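Local atomic coordinates of hemoglobin subunit beta (Isurus oxyrinchus, PDB entry 3MKB), a protein that probably binds oxygen reversibly at its haem iron and carries it in the blood, as the beta subunit of a tetrameric haemoglobin. Residues F15-E29 / F48-Q62. Sequence-based numbering, arbitrary orientation.
Sequences FFSANSSAIGTKALE and FSASIHAAIVVGALQ. With HEM (protoporphyrin IX containing Fe), chain F.
Leu28 reaches Phe48 with CD1, which lies at the edge of the ring, 4.1 Å from CZ. The same methyl rests on Ala50 CA, and Ala50 CB in turn meets the aliphatic CG of Glu29 at 3.7 Å; alanine is small enough here for the helix start to settle onto helix 20-34. Ser51 presents its CA to Thr25 OG1 at 3.3 Å. That hydroxyl stands beside its own backbone N (chi1 -62°), from where it bonds to Ser21 O at 2.8 Å, 40° above the carbonyl plane, while Thr25 N grips the same oxygen from the opposite face. With an alanine in place of Thr25, Ser21 O would probably keep just the main-chain N-H of these two donors, and a gap would open beside Ser51 and Ala54. His53, crossed by Leu28 at about a right angle, turns to the haem, whose iron carries a water on this side; its place fits the distal histidine of globins.

At Ala54 the backbones come close, CB lying 3.2 Å from Thr25 N and against the Gly24 backbone. This is the B/E helix crossing of the globin fold: the axes of 20-29 and 50-62 pass 7.9 Å apart at 118°, and glycine suits the crossing at Gly24, having no side chain to come between the backbone and Ala54 and Val58. Val58 sets CG2 3.2 Å from Ser20 O, its branched shape filling the groove along Ser20 and Ser21. Leu61 CB packs 3.7 Å from Phe15 CZ, and beyond it CD2 approaches a haem methyl, the leucine thus spanning from helix 5-17 to the pocket. Gln62 slides past Phe15 in the opposite direction, offering its aliphatic CG to the ring, which also touches Trp120 of helix 114-132.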
loop_
_atom_site.group_PDB
_atom_site.type_symbol
_atom_site.label_atom_id
_atom_site.label_comp_id
_atom_site.label_asym_id
_atom_site.label_seq_id
_atom_site.Cartn_x
_atom_site.Cartn_y
_atom_site.Cartn_z
ATOM N N PHE B 15 -28.085 -3.809 5.135
ATOM C CA PHE B 15 -28.090 -4.162 6.552
ATOM C C PHE B 15 -29.491 -4.487 7.099
ATOM O O PHE B 15 -29.642 -5.254 8.036
ATOM C CB PHE B 15 -27.390 -3.071 7.393
ATOM C CG PHE B 15 -25.882 -3.274 7.473
ATOM C CD1 PHE B 15 -25.047 -2.877 6.443
ATOM C CD2 PHE B 15 -25.338 -3.985 8.535
ATOM C CE1 PHE B 15 -23.684 -3.114 6.512
ATOM C CE2 PHE B 15 -24.012 -4.248 8.607
ATOM C CZ PHE B 15 -23.173 -3.808 7.572
ATOM N N PHE B 16 -30.504 -3.878 6.510
ATOM C CA PHE B 16 -31.854 -4.128 6.914
ATOM C C PHE B 16 -32.313 -5.564 6.606
ATOM O O PHE B 16 -33.003 -6.145 7.414
ATOM C CB PHE B 16 -32.794 -3.126 6.216
ATOM C CG PHE B 16 -34.222 -3.304 6.611
ATOM C CD1 PHE B 16 -34.622 -3.022 7.912
ATOM C CD2 PHE B 16 -35.134 -3.812 5.729
ATOM C CE1 PHE B 16 -35.877 -3.185 8.275
ATOM C CE2 PHE B 16 -36.414 -3.977 6.115
ATOM C CZ PHE B 16 -36.773 -3.650 7.394
ATOM N N SER B 17 -31.971 -6.123 5.420
ATOM C CA SER B 17 -32.612 -7.379 4.951
ATOM C C SER B 17 -31.619 -8.500 4.719
ATOM O O SER B 17 -32.020 -9.655 4.711
ATOM C CB SER B 17 -33.322 -7.201 3.586
ATOM O OG SER B 17 -34.403 -6.265 3.645
ATOM N N ALA B 18 -30.355 -8.161 4.476
ATOM C CA ALA B 18 -29.380 -9.243 4.291
ATOM C C ALA B 18 -29.031 -9.933 5.622
ATOM O O ALA B 18 -29.191 -9.374 6.713
ATOM C CB ALA B 18 -28.155 -8.773 3.565
ATOM N N ASN B 19 -28.549 -11.162 5.521
ATOM C CA ASN B 19 -28.093 -11.880 6.699
ATOM C C ASN B 19 -26.642 -11.459 6.900
ATOM O O ASN B 19 -25.734 -12.126 6.442
ATOM C CB ASN B 19 -28.234 -13.380 6.462
ATOM C CG ASN B 19 -27.985 -14.207 7.738
ATOM O OD1 ASN B 19 -27.450 -13.701 8.777
ATOM N ND2 ASN B 19 -28.381 -15.488 7.664
ATOM N N SER B 20 -26.455 -10.275 7.471
ATOM C CA SER B 20 -25.121 -9.686 7.698
ATOM C C SER B 20 -24.201 -10.494 8.661
ATOM O O SER B 20 -23.023 -10.450 8.527
ATOM C CB SER B 20 -25.308 -8.237 8.190
ATOM O OG SER B 20 -25.933 -7.437 7.141
ATOM N N SER B 21 -24.748 -11.192 9.655
ATOM C CA SER B 21 -23.911 -12.037 10.519
ATOM C C SER B 21 -23.291 -13.217 9.724
ATOM O O SER B 21 -22.095 -13.522 9.886
ATOM C CB SER B 21 -24.729 -12.546 11.709
ATOM O OG SER B 21 -24.937 -11.444 12.608
ATOM N N ALA B 22 -24.109 -13.839 8.872
ATOM C CA ALA B 22 -23.664 -14.911 7.973
ATOM C C ALA B 22 -22.627 -14.425 6.942
ATOM O O ALA B 22 -21.615 -15.090 6.722
ATOM C CB ALA B 22 -24.848 -15.572 7.306
ATOM N N ILE B 23 -22.886 -13.271 6.313
ATOM C CA ILE B 23 -21.850 -12.573 5.573
ATOM C C ILE B 23 -20.541 -12.366 6.375
ATOM O O ILE B 23 -19.482 -12.675 5.860
ATOM C CB ILE B 23 -22.381 -11.214 5.037
ATOM C CG1 ILE B 23 -23.575 -11.421 4.081
ATOM C CG2 ILE B 23 -21.280 -10.399 4.413
ATOM C CD1 ILE B 23 -24.371 -10.108 3.785
ATOM N N GLY B 24 -20.616 -11.795 7.593
ATOM C CA GLY B 24 -19.460 -11.564 8.447
ATOM C C GLY B 24 -18.724 -12.847 8.802
ATOM O O GLY B 24 -17.481 -12.899 8.778
ATOM N N THR B 25 -19.495 -13.890 9.060
ATOM C CA THR B 25 -18.933 -15.188 9.412
ATOM C C THR B 25 -18.074 -15.690 8.221
ATOM O O THR B 25 -16.898 -15.977 8.403
ATOM C CB THR B 25 -20.039 -16.202 9.820
ATOM O OG1 THR B 25 -20.714 -15.699 10.988
ATOM C CG2 THR B 25 -19.431 -17.545 10.165
ATOM N N LYS B 26 -18.652 -15.738 7.033
ATOM C CA LYS B 26 -17.913 -16.122 5.809
ATOM C C LYS B 26 -16.774 -15.185 5.512
ATOM O O LYS B 26 -15.728 -15.640 5.082
ATOM C CB LYS B 26 -18.818 -16.171 4.583
ATOM C CG LYS B 26 -20.032 -17.047 4.752
ATOM C CD LYS B 26 -20.948 -16.942 3.547
ATOM C CE LYS B 26 -22.305 -17.579 3.840
ATOM N NZ LYS B 26 -23.254 -17.493 2.673
ATOM N N ALA B 27 -16.967 -13.868 5.715
ATOM C CA ALA B 27 -15.840 -12.921 5.428
ATOM C C ALA B 27 -14.605 -13.178 6.322
ATOM O O ALA B 27 -13.468 -13.159 5.854
ATOM C CB ALA B 27 -16.270 -11.462 5.535
ATOM N N LEU B 28 -14.858 -13.353 7.619
ATOM C CA LEU B 28 -13.839 -13.696 8.583
ATOM C C LEU B 28 -13.107 -14.990 8.179
ATOM O O LEU B 28 -11.843 -15.054 8.207
ATOM C CB LEU B 28 -14.516 -13.844 9.965
ATOM C CG LEU B 28 -13.984 -13.287 11.272
ATOM C CD1 LEU B 28 -13.539 -14.429 12.228
ATOM C CD2 LEU B 28 -12.917 -12.158 11.190
ATOM N N GLU B 29 -13.899 -16.014 7.839
ATOM C CA GLU B 29 -13.380 -17.337 7.445
ATOM C C GLU B 29 -12.513 -17.221 6.198
ATOM O O GLU B 29 -11.399 -17.793 6.114
ATOM C CB GLU B 29 -14.533 -18.364 7.246
ATOM C CG GLU B 29 -15.143 -18.807 8.598
ATOM C CD GLU B 29 -16.459 -19.613 8.474
ATOM O OE1 GLU B 29 -17.106 -19.623 7.380
ATOM O OE2 GLU B 29 -16.853 -20.183 9.512
ATOM N N PHE B 48 -13.085 -20.673 20.415
ATOM C CA PHE B 48 -13.243 -19.692 19.322
ATOM C C PHE B 48 -14.163 -20.130 18.168
ATOM O O PHE B 48 -13.940 -21.178 17.550
ATOM C CB PHE B 48 -11.887 -19.234 18.744
ATOM C CG PHE B 48 -12.009 -18.482 17.425
ATOM C CD1 PHE B 48 -11.820 -19.145 16.214
ATOM C CD2 PHE B 48 -12.333 -17.124 17.408
ATOM C CE1 PHE B 48 -11.932 -18.469 14.998
ATOM C CE2 PHE B 48 -12.452 -16.434 16.205
ATOM C CZ PHE B 48 -12.244 -17.104 14.997
ATOM N N SER B 49 -15.148 -19.270 17.872
ATOM C CA SER B 49 -16.085 -19.412 16.762
ATOM C C SER B 49 -16.064 -18.152 15.870
ATOM O O SER B 49 -16.264 -17.015 16.350
ATOM C CB SER B 49 -17.497 -19.676 17.312
ATOM O OG SER B 49 -18.494 -19.610 16.301
ATOM N N ALA B 50 -15.783 -18.360 14.579
ATOM C CA ALA B 50 -15.821 -17.267 13.568
ATOM C C ALA B 50 -17.178 -16.541 13.613
ATOM O O ALA B 50 -17.274 -15.302 13.493
ATOM C CB ALA B 50 -15.604 -17.833 12.181
ATOM N N SER B 51 -18.213 -17.358 13.805
ATOM C CA SER B 51 -19.578 -16.906 13.817
ATOM C C SER B 51 -19.773 -15.952 14.984
ATOM O O SER B 51 -20.314 -14.872 14.815
ATOM C CB SER B 51 -20.525 -18.109 13.847
ATOM O OG SER B 51 -21.850 -17.732 14.180
ATOM N N ILE B 52 -19.277 -16.317 16.159
ATOM C CA ILE B 52 -19.350 -15.406 17.316
ATOM C C ILE B 52 -18.639 -14.101 17.059
ATOM O O ILE B 52 -19.071 -13.025 17.487
ATOM C CB ILE B 52 -18.630 -15.989 18.533
ATOM C CG1 ILE B 52 -18.991 -17.450 18.709
ATOM C CG2 ILE B 52 -18.921 -15.161 19.723
ATOM C CD1 ILE B 52 -20.337 -17.700 19.310
ATOM N N HIS B 53 -17.502 -14.186 16.381
ATOM C CA HIS B 53 -16.755 -12.973 16.182
ATOM C C HIS B 53 -17.447 -12.049 15.190
ATOM O O HIS B 53 -17.449 -10.827 15.361
ATOM C CB HIS B 53 -15.320 -13.237 15.786
ATOM C CG HIS B 53 -14.521 -11.977 15.728
ATOM N ND1 HIS B 53 -13.901 -11.446 16.839
ATOM C CD2 HIS B 53 -14.327 -11.094 14.722
ATOM C CE1 HIS B 53 -13.328 -10.302 16.505
ATOM N NE2 HIS B 53 -13.570 -10.067 15.226
ATOM N N ALA B 54 -18.062 -12.643 14.168
ATOM C CA ALA B 54 -18.813 -11.887 13.152
ATOM C C ALA B 54 -19.962 -11.085 13.728
ATOM O O ALA B 54 -20.297 -9.990 13.229
ATOM C CB ALA B 54 -19.327 -12.831 12.107
ATOM N N ALA B 55 -20.597 -11.656 14.760
ATOM C CA ALA B 55 -21.664 -10.999 15.481
ATOM C C ALA B 55 -21.185 -9.700 16.148
ATOM O O ALA B 55 -21.895 -8.681 16.148
ATOM C CB ALA B 55 -22.292 -11.966 16.485
ATOM N N ILE B 56 -19.964 -9.728 16.690
ATOM C CA ILE B 56 -19.355 -8.528 17.261
ATOM C C ILE B 56 -19.149 -7.462 16.164
ATOM O O ILE B 56 -19.650 -6.333 16.272
ATOM C CB ILE B 56 -18.009 -8.840 17.951
ATOM C CG1 ILE B 56 -18.057 -10.222 18.617
ATOM C CG2 ILE B 56 -17.689 -7.744 18.962
ATOM C CD1 ILE B 56 -17.078 -10.477 19.824
ATOM N N VAL B 57 -18.429 -7.851 15.104
ATOM C CA VAL B 57 -18.072 -6.934 14.007
ATOM C C VAL B 57 -19.328 -6.314 13.405
ATOM O O VAL B 57 -19.422 -5.095 13.234
ATOM C CB VAL B 57 -17.256 -7.660 12.906
ATOM C CG1 VAL B 57 -16.922 -6.727 11.770
ATOM C CG2 VAL B 57 -15.993 -8.235 13.481
ATOM N N VAL B 58 -20.315 -7.169 13.125
ATOM C CA VAL B 58 -21.559 -6.772 12.500
ATOM C C VAL B 58 -22.352 -5.783 13.325
ATOM O O VAL B 58 -22.943 -4.827 12.779
ATOM C CB VAL B 58 -22.416 -8.018 12.172
ATOM C CG1 VAL B 58 -23.854 -7.650 12.011
ATOM C CG2 VAL B 58 -21.881 -8.690 10.916
ATOM N N GLY B 59 -22.381 -5.989 14.646
ATOM C CA GLY B 59 -22.964 -4.969 15.535
ATOM C C GLY B 59 -22.301 -3.627 15.339
ATOM O O GLY B 59 -22.950 -2.609 15.215
ATOM N N ALA B 60 -20.971 -3.611 15.336
ATOM C CA ALA B 60 -20.259 -2.332 15.091
ATOM C C ALA B 60 -20.546 -1.704 13.705
ATOM O O ALA B 60 -20.739 -0.508 13.599
ATOM C CB ALA B 60 -18.752 -2.466 15.370
ATOM N N LEU B 61 -20.623 -2.535 12.667
ATOM C CA LEU B 61 -20.950 -2.057 11.319
ATOM C C LEU B 61 -22.344 -1.427 11.327
ATOM O O LEU B 61 -22.547 -0.303 10.844
ATOM C CB LEU B 61 -20.835 -3.206 10.319
ATOM C CG LEU B 61 -19.410 -3.704 10.152
ATOM C CD1 LEU B 61 -19.386 -4.791 9.128
ATOM C CD2 LEU B 61 -18.440 -2.550 9.790
ATOM N N GLN B 62 -23.291 -2.128 11.961
ATOM C CA GLN B 62 -24.634 -1.599 12.095
ATOM C C GLN B 62 -24.619 -0.252 12.841
ATOM O O GLN B 62 -25.348 0.677 12.467
ATOM C CB GLN B 62 -25.560 -2.640 12.740
ATOM C CG GLN B 62 -26.065 -3.741 11.764
ATOM C CD GLN B 62 -27.614 -3.949 11.793
ATOM O OE1 GLN B 62 -28.156 -4.871 11.135
ATOM N NE2 GLN B 62 -28.322 -3.086 12.542
HETATM C CHA HEM F . -13.251 -7.159 19.145
HETATM C CHB HEM F . -15.363 -4.474 15.739
HETATM C CHC HEM F . -11.728 -5.583 12.831
HETATM C CHD HEM F . -9.707 -8.530 16.160
HETATM C C1A HEM F . -14.050 -6.282 18.481
HETATM C C2A HEM F . -15.128 -5.578 19.090
HETATM C C3A HEM F . -15.717 -4.860 18.152
HETATM C C4A HEM F . -15.026 -5.079 16.932
HETATM C CMA HEM F . -16.937 -3.937 18.358
HETATM C CAA HEM F . -15.564 -5.668 20.571
HETATM C CBA HEM F . -14.719 -4.741 21.436
HETATM C CGA HEM F . -15.285 -4.766 22.847
HETATM O O1A HEM F . -16.310 -4.088 23.112
HETATM O O2A HEM F . -14.717 -5.466 23.703
HETATM C C1B HEM F . -14.598 -4.522 14.626
HETATM C C2B HEM F . -14.860 -3.854 13.354
HETATM C C3B HEM F . -13.830 -4.189 12.555
HETATM C C4B HEM F . -12.903 -5.058 13.292
HETATM C CMB HEM F . -16.071 -2.946 12.957
HETATM C CAB HEM F . -13.628 -3.730 11.102
HETATM C CBB HEM F . -12.439 -3.172 10.836
HETATM C C1C HEM F . -10.888 -6.499 13.468
HETATM C C2C HEM F . -9.767 -7.199 12.879
HETATM C C3C HEM F . -9.247 -8.015 13.783
HETATM C C4C HEM F . -9.979 -7.855 14.999
HETATM C CMC HEM F . -9.249 -7.101 11.443
HETATM C CAC HEM F . -8.023 -8.944 13.605
HETATM C CBC HEM F . -7.841 -9.677 12.481
HETATM C C1D HEM F . -10.505 -8.497 17.259
HETATM C C2D HEM F . -10.367 -9.300 18.459
HETATM C C3D HEM F . -11.496 -8.847 19.365
HETATM C C4D HEM F . -12.197 -7.831 18.634
HETATM C CMD HEM F . -9.317 -10.388 18.758
HETATM C CAD HEM F . -11.881 -9.340 20.782
HETATM C CBD HEM F . -12.704 -10.605 20.708
HETATM C CGD HEM F . -12.785 -11.116 22.155
HETATM O O1D HEM F . -13.912 -11.118 22.717
HETATM O O2D HEM F . -11.752 -11.524 22.794
HETATM N NA HEM F . -13.996 -5.968 17.135
HETATM N NB HEM F . -13.418 -5.214 14.552
HETATM N NC HEM F . -10.994 -6.925 14.784
HETATM N ND HEM F . -11.576 -7.643 17.417
HETATM FE FE HEM F . -12.382 -6.366 15.977
HETATM O O HOH W 1 -22.061 -14.105 13.163
HETATM O O HOH W 2 -13.302 -8.010 14.835
#